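Local coordinates for uncharacterized protein (Aeromonas hydrophila J-1, PDB 6R1J) that is the soluble form of the AhlC component of a tripartite alpha-pore-forming toxin, which probably acts with its partner proteins to perforate target membranes, at residues F58-Q69 / F84-I95. The protein carries 3 engineered substitutions. Numbering follows the deposited sequence.
Sequences FAARLELQLTQQ and FVDLVQQEIAPI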
loop_
_atom_site.group_PDB
_atom_site.type_symbol
_atom_site.label_atom_id
_atom_site.label_comp_id
_atom_site.label_asym_id
_atom_site.label_seq_id
_atom_site.Cartn_x
_atom_site.Cartn_y
_atom_site.Cartn_z
ATOM N N PHE A 58 -23.594 -22.434 -28.845
ATOM C CA PHE A 58 -23.283 -23.871 -28.823
ATOM C C PHE A 58 -24.048 -24.541 -27.688
ATOM O O PHE A 58 -24.654 -25.632 -27.928
ATOM C CB PHE A 58 -21.774 -24.087 -28.662
ATOM C CG PHE A 58 -21.398 -25.437 -28.127
ATOM C CD1 PHE A 58 -21.294 -26.533 -28.960
ATOM C CD2 PHE A 58 -21.189 -25.614 -26.772
ATOM C CE1 PHE A 58 -20.979 -27.781 -28.453
ATOM C CE2 PHE A 58 -20.879 -26.864 -26.271
ATOM C CZ PHE A 58 -20.774 -27.945 -27.112
ATOM N N ALA A 59 -24.000 -23.953 -26.481
ATOM C CA ALA A 59 -24.604 -24.600 -25.299
ATOM C C ALA A 59 -26.134 -24.650 -25.476
ATOM O O ALA A 59 -26.689 -25.684 -25.169
ATOM C CB ALA A 59 -24.198 -23.932 -24.035
ATOM N N ALA A 60 -26.754 -23.591 -25.982
ATOM C CA ALA A 60 -28.228 -23.526 -26.159
ATOM C C ALA A 60 -28.639 -24.640 -27.129
ATOM O O ALA A 60 -29.539 -25.411 -26.802
ATOM C CB ALA A 60 -28.652 -22.178 -26.655
ATOM N N ARG A 61 -27.931 -24.781 -28.241
ATOM C CA ARG A 61 -28.247 -25.840 -29.227
ATOM C C ARG A 61 -28.051 -27.222 -28.588
ATOM O O ARG A 61 -28.968 -28.091 -28.726
ATOM C CB ARG A 61 -27.437 -25.595 -30.491
ATOM C CG ARG A 61 -27.297 -26.807 -31.399
ATOM C CD ARG A 61 -26.507 -26.469 -32.650
ATOM N NE ARG A 61 -26.220 -27.697 -33.374
ATOM C CZ ARG A 61 -26.965 -28.205 -34.345
ATOM N NH1 ARG A 61 -26.623 -29.355 -34.907
ATOM N NH2 ARG A 61 -28.034 -27.559 -34.772
ATOM N N LEU A 62 -26.942 -27.461 -27.883
ATOM C CA LEU A 62 -26.685 -28.799 -27.311
ATOM C C LEU A 62 -27.659 -29.094 -26.155
ATOM O O LEU A 62 -28.024 -30.261 -25.996
ATOM C CB LEU A 62 -25.223 -28.938 -26.878
ATOM C CG LEU A 62 -24.849 -30.310 -26.324
ATOM C CD1 LEU A 62 -25.152 -31.422 -27.307
ATOM C CD2 LEU A 62 -23.387 -30.341 -25.927
ATOM N N GLU A 63 -28.030 -28.097 -25.345
ATOM C CA GLU A 63 -29.010 -28.297 -24.247
ATOM C C GLU A 63 -30.305 -28.915 -24.813
ATOM O O GLU A 63 -30.771 -29.951 -24.250
ATOM C CB GLU A 63 -29.344 -26.990 -23.542
ATOM C CG GLU A 63 -30.388 -27.171 -22.462
ATOM C CD GLU A 63 -30.829 -25.888 -21.758
ATOM O OE1 GLU A 63 -31.203 -25.987 -20.609
ATOM O OE2 GLU A 63 -30.698 -24.813 -22.343
ATOM N N LEU A 64 -30.825 -28.366 -25.905
ATOM C CA LEU A 64 -32.089 -28.891 -26.514
ATOM C C LEU A 64 -31.843 -30.287 -27.140
ATOM O O LEU A 64 -32.638 -31.215 -26.934
ATOM C CB LEU A 64 -32.575 -27.845 -27.516
ATOM C CG LEU A 64 -33.883 -28.151 -28.245
ATOM C CD1 LEU A 64 -34.989 -28.500 -27.260
ATOM C CD2 LEU A 64 -34.277 -26.960 -29.108
ATOM N N GLN A 65 -30.704 -30.493 -27.794
ATOM C CA GLN A 65 -30.345 -31.809 -28.368
ATOM C C GLN A 65 -30.328 -32.853 -27.258
ATOM O O GLN A 65 -30.896 -33.932 -27.465
ATOM C CB GLN A 65 -29.011 -31.754 -29.097
ATOM C CG GLN A 65 -29.023 -30.988 -30.407
ATOM C CD GLN A 65 -27.618 -30.812 -30.946
ATOM O OE1 GLN A 65 -26.641 -30.754 -30.192
ATOM N NE2 GLN A 65 -27.507 -30.668 -32.259
ATOM N N LEU A 66 -29.737 -32.539 -26.100
ATOM C CA LEU A 66 -29.671 -33.507 -24.994
ATOM C C LEU A 66 -31.073 -33.743 -24.411
ATOM O O LEU A 66 -31.357 -34.893 -24.105
ATOM C CB LEU A 66 -28.667 -33.058 -23.931
ATOM C CG LEU A 66 -27.198 -33.034 -24.418
ATOM C CD1 LEU A 66 -26.284 -32.430 -23.344
ATOM C CD2 LEU A 66 -26.736 -34.423 -24.761
ATOM N N THR A 67 -31.891 -32.717 -24.204
ATOM C CA THR A 67 -33.245 -32.956 -23.619
ATOM C C THR A 67 -34.064 -33.848 -24.599
ATOM O O THR A 67 -34.754 -34.750 -24.125
ATOM C CB THR A 67 -33.895 -31.626 -23.227
ATOM O OG1 THR A 67 -33.965 -30.797 -24.386
ATOM C CG2 THR A 67 -33.153 -30.891 -22.134
ATOM N N GLN A 68 -33.932 -33.621 -25.902
ATOM C CA GLN A 68 -34.603 -34.414 -26.970
ATOM C C GLN A 68 -34.111 -35.852 -26.895
ATOM O O GLN A 68 -34.965 -36.726 -26.830
ATOM C CB GLN A 68 -34.456 -33.756 -28.342
ATOM C CG GLN A 68 -35.274 -32.493 -28.479
ATOM C CD GLN A 68 -34.970 -31.651 -29.694
ATOM O OE1 GLN A 68 -33.899 -31.701 -30.286
ATOM N NE2 GLN A 68 -35.911 -30.807 -30.049
ATOM N N GLN A 69 -32.805 -36.105 -26.716
ATOM C CA GLN A 69 -32.336 -37.486 -26.504
ATOM C C GLN A 69 -32.940 -38.067 -25.238
ATOM O O GLN A 69 -33.303 -39.253 -25.236
ATOM C CB GLN A 69 -30.814 -37.643 -26.375
ATOM C CG GLN A 69 -30.061 -37.377 -27.659
ATOM C CD GLN A 69 -30.357 -38.429 -28.698
ATOM O OE1 GLN A 69 -30.453 -39.607 -28.382
ATOM N NE2 GLN A 69 -30.505 -37.983 -29.933
ATOM N N PHE A 84 -25.164 -39.321 -33.464
ATOM C CA PHE A 84 -25.415 -38.157 -32.558
ATOM C C PHE A 84 -24.085 -37.778 -31.880
ATOM O O PHE A 84 -23.668 -36.602 -32.004
ATOM C CB PHE A 84 -26.489 -38.483 -31.502
ATOM C CG PHE A 84 -26.774 -37.347 -30.547
ATOM C CD1 PHE A 84 -27.414 -36.205 -30.994
ATOM C CD2 PHE A 84 -26.342 -37.396 -29.232
ATOM C CE1 PHE A 84 -27.644 -35.145 -30.132
ATOM C CE2 PHE A 84 -26.564 -36.331 -28.369
ATOM C CZ PHE A 84 -27.229 -35.217 -28.823
ATOM N N VAL A 85 -23.454 -38.761 -31.215
ATOM C CA VAL A 85 -22.140 -38.615 -30.533
ATOM C C VAL A 85 -21.166 -38.002 -31.540
ATOM O O VAL A 85 -20.506 -36.984 -31.179
ATOM C CB VAL A 85 -21.641 -39.944 -29.941
ATOM C CG1 VAL A 85 -20.204 -39.847 -29.477
ATOM C CG2 VAL A 85 -22.537 -40.418 -28.799
ATOM N N ASP A 86 -21.144 -38.526 -32.772
ATOM C CA ASP A 86 -20.255 -38.010 -33.843
ATOM C C ASP A 86 -20.598 -36.552 -34.109
ATOM O O ASP A 86 -19.672 -35.747 -34.213
ATOM C CB ASP A 86 -20.389 -38.745 -35.181
ATOM C CG ASP A 86 -19.736 -40.114 -35.257
ATOM O OD1 ASP A 86 -19.040 -40.485 -34.293
ATOM O OD2 ASP A 86 -19.930 -40.797 -36.311
ATOM N N LEU A 87 -21.874 -36.235 -34.305
ATOM C CA LEU A 87 -22.288 -34.846 -34.609
ATOM C C LEU A 87 -21.867 -33.890 -33.456
ATOM O O LEU A 87 -21.346 -32.780 -33.737
ATOM C CB LEU A 87 -23.798 -34.838 -34.815
ATOM C CG LEU A 87 -24.394 -33.452 -35.026
ATOM C CD1 LEU A 87 -23.984 -32.911 -36.388
ATOM C CD2 LEU A 87 -25.905 -33.479 -34.853
ATOM N N VAL A 88 -22.088 -34.289 -32.205
ATOM C CA VAL A 88 -21.770 -33.442 -31.008
ATOM C C VAL A 88 -20.234 -33.289 -30.927
ATOM O O VAL A 88 -19.784 -32.143 -30.786
ATOM C CB VAL A 88 -22.358 -34.021 -29.706
ATOM C CG1 VAL A 88 -21.864 -33.269 -28.471
ATOM C CG2 VAL A 88 -23.887 -34.041 -29.722
ATOM N N GLN A 89 -19.467 -34.385 -31.070
ATOM C CA GLN A 89 -17.965 -34.336 -31.040
ATOM C C GLN A 89 -17.462 -33.341 -32.099
ATOM O O GLN A 89 -16.536 -32.560 -31.786
ATOM C CB GLN A 89 -17.352 -35.726 -31.195
ATOM C CG GLN A 89 -17.399 -36.536 -29.907
ATOM C CD GLN A 89 -16.834 -37.933 -30.046
ATOM O OE1 GLN A 89 -16.572 -38.421 -31.151
ATOM N NE2 GLN A 89 -16.681 -38.614 -28.918
ATOM N N GLN A 90 -18.100 -33.296 -33.276
ATOM C CA GLN A 90 -17.739 -32.392 -34.403
ATOM C C GLN A 90 -18.084 -30.949 -34.063
ATOM O O GLN A 90 -17.424 -30.012 -34.579
ATOM C CB GLN A 90 -18.493 -32.799 -35.667
ATOM C CG GLN A 90 -18.041 -34.144 -36.220
ATOM C CD GLN A 90 -18.914 -34.621 -37.359
ATOM O OE1 GLN A 90 -19.742 -33.875 -37.888
ATOM N NE2 GLN A 90 -18.734 -35.880 -37.735
ATOM N N GLU A 91 -19.125 -30.757 -33.258
ATOM C CA GLU A 91 -19.572 -29.402 -32.894
ATOM C C GLU A 91 -18.783 -28.897 -31.680
ATOM O O GLU A 91 -18.694 -27.679 -31.536
ATOM C CB GLU A 91 -21.094 -29.382 -32.753
ATOM C CG GLU A 91 -21.777 -29.359 -34.100
ATOM C CD GLU A 91 -23.290 -29.482 -34.042
ATOM O OE1 GLU A 91 -23.852 -29.466 -32.923
ATOM O OE2 GLU A 91 -23.900 -29.612 -35.122
ATOM N N ILE A 92 -18.306 -29.769 -30.799
ATOM C CA ILE A 92 -17.470 -29.343 -29.640
ATOM C C ILE A 92 -16.102 -28.854 -30.160
ATOM O O ILE A 92 -15.657 -27.804 -29.730
ATOM C CB ILE A 92 -17.334 -30.523 -28.662
ATOM C CG1 ILE A 92 -18.611 -30.699 -27.836
ATOM C CG2 ILE A 92 -16.115 -30.406 -27.751
ATOM C CD1 ILE A 92 -18.698 -32.031 -27.174
ATOM N N ALA A 93 -15.489 -29.585 -31.100
ATOM C CA ALA A 93 -14.099 -29.366 -31.588
ATOM C C ALA A 93 -13.818 -27.888 -31.789
ATOM O O ALA A 93 -12.886 -27.390 -31.181
ATOM C CB ALA A 93 -13.805 -30.137 -32.854
ATOM N N PRO A 94 -14.554 -27.152 -32.651
ATOM C CA PRO A 94 -14.287 -25.731 -32.864
ATOM C C PRO A 94 -14.473 -24.825 -31.633
ATOM O O PRO A 94 -13.820 -23.807 -31.564
ATOM C CB PRO A 94 -15.297 -25.302 -33.932
ATOM C CG PRO A 94 -16.380 -26.380 -33.892
ATOM C CD PRO A 94 -15.663 -27.645 -33.481
ATOM N N ILE A 95 -15.347 -25.184 -30.682
ATOM C CA ILE A 95 -15.602 -24.302 -29.505
ATOM C C ILE A 95 -14.466 -24.548 -28.526
ATOM O O ILE A 95 -14.018 -23.563 -27.930
ATOM C CB ILE A 95 -17.001 -24.509 -28.863
ATOM C CG1 ILE A 95 -18.132 -24.354 -29.889
ATOM C CG2 ILE A 95 -17.215 -23.530 -27.719
ATOM C CD1 ILE A 95 -18.295 -22.952 -30.427
HETATM O O HOH W 1 -24.121 -27.179 -30.321
HETATM O O HOH W 2 -23.860 -29.770 -30.346
#
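Arg61 grips Glu91 side-on, one nitrogen to each carboxylate oxygen, in a salt bridge between two antiparallel helices. The bond from NE to Glu91 OE1 is 3.0 Å and nearly straight, at 168°. It lies in the guanidinium plane but comes from above the carboxylate plane. Arg61 NH1 meets the syn lone pair of Glu91 OE2 at 2.7 Å, and this bond is more bent. The two flat groups are turned 61° apart, which fits the tilt of the second bond. Extended from CG to NE, the arginine chain reaches across the solvent-facing edge of the helix pair to the carboxylate.

Gln65 sits as a knob among Phe84, Leu87, Val88 and Glu91. A water lies between its OE1 and Glu91 OE1, 2.6 Å from the latter. Gln65 CB touches the edge of the Phe84 ring. Gln69, bent at its second torsion, lays its CG over one ring face, 3.8 Å from the centroid, in a CH-pi contact.

Apolar side chains fill the buried side. Leu62 CD1 packs on Val88 CG2 at 3.8 Å. Toward the other end, Phe58 CZ reaches Ile92 CG1 at 3.6 Å, while Phe58 CB rests near Ile95 CG1. CG of Phe58 stands anti to the backbone N, which carries the ring in beside Ile92.

Other helices back this layer. Helix 163-236 places Leu228 against Phe58 and Leu62. Helix 244-264 brings Val258 to Leu62, and its Phe251 meets Phe84 with the rings steeply inclined to each other.

The segments belong to helices 28-70 and 78-157, whose axes here lie 11.5 Å apart at 164°. They form an antiparallel helical hairpin within the elongated helical bundle of this alpha-pore-forming toxin component.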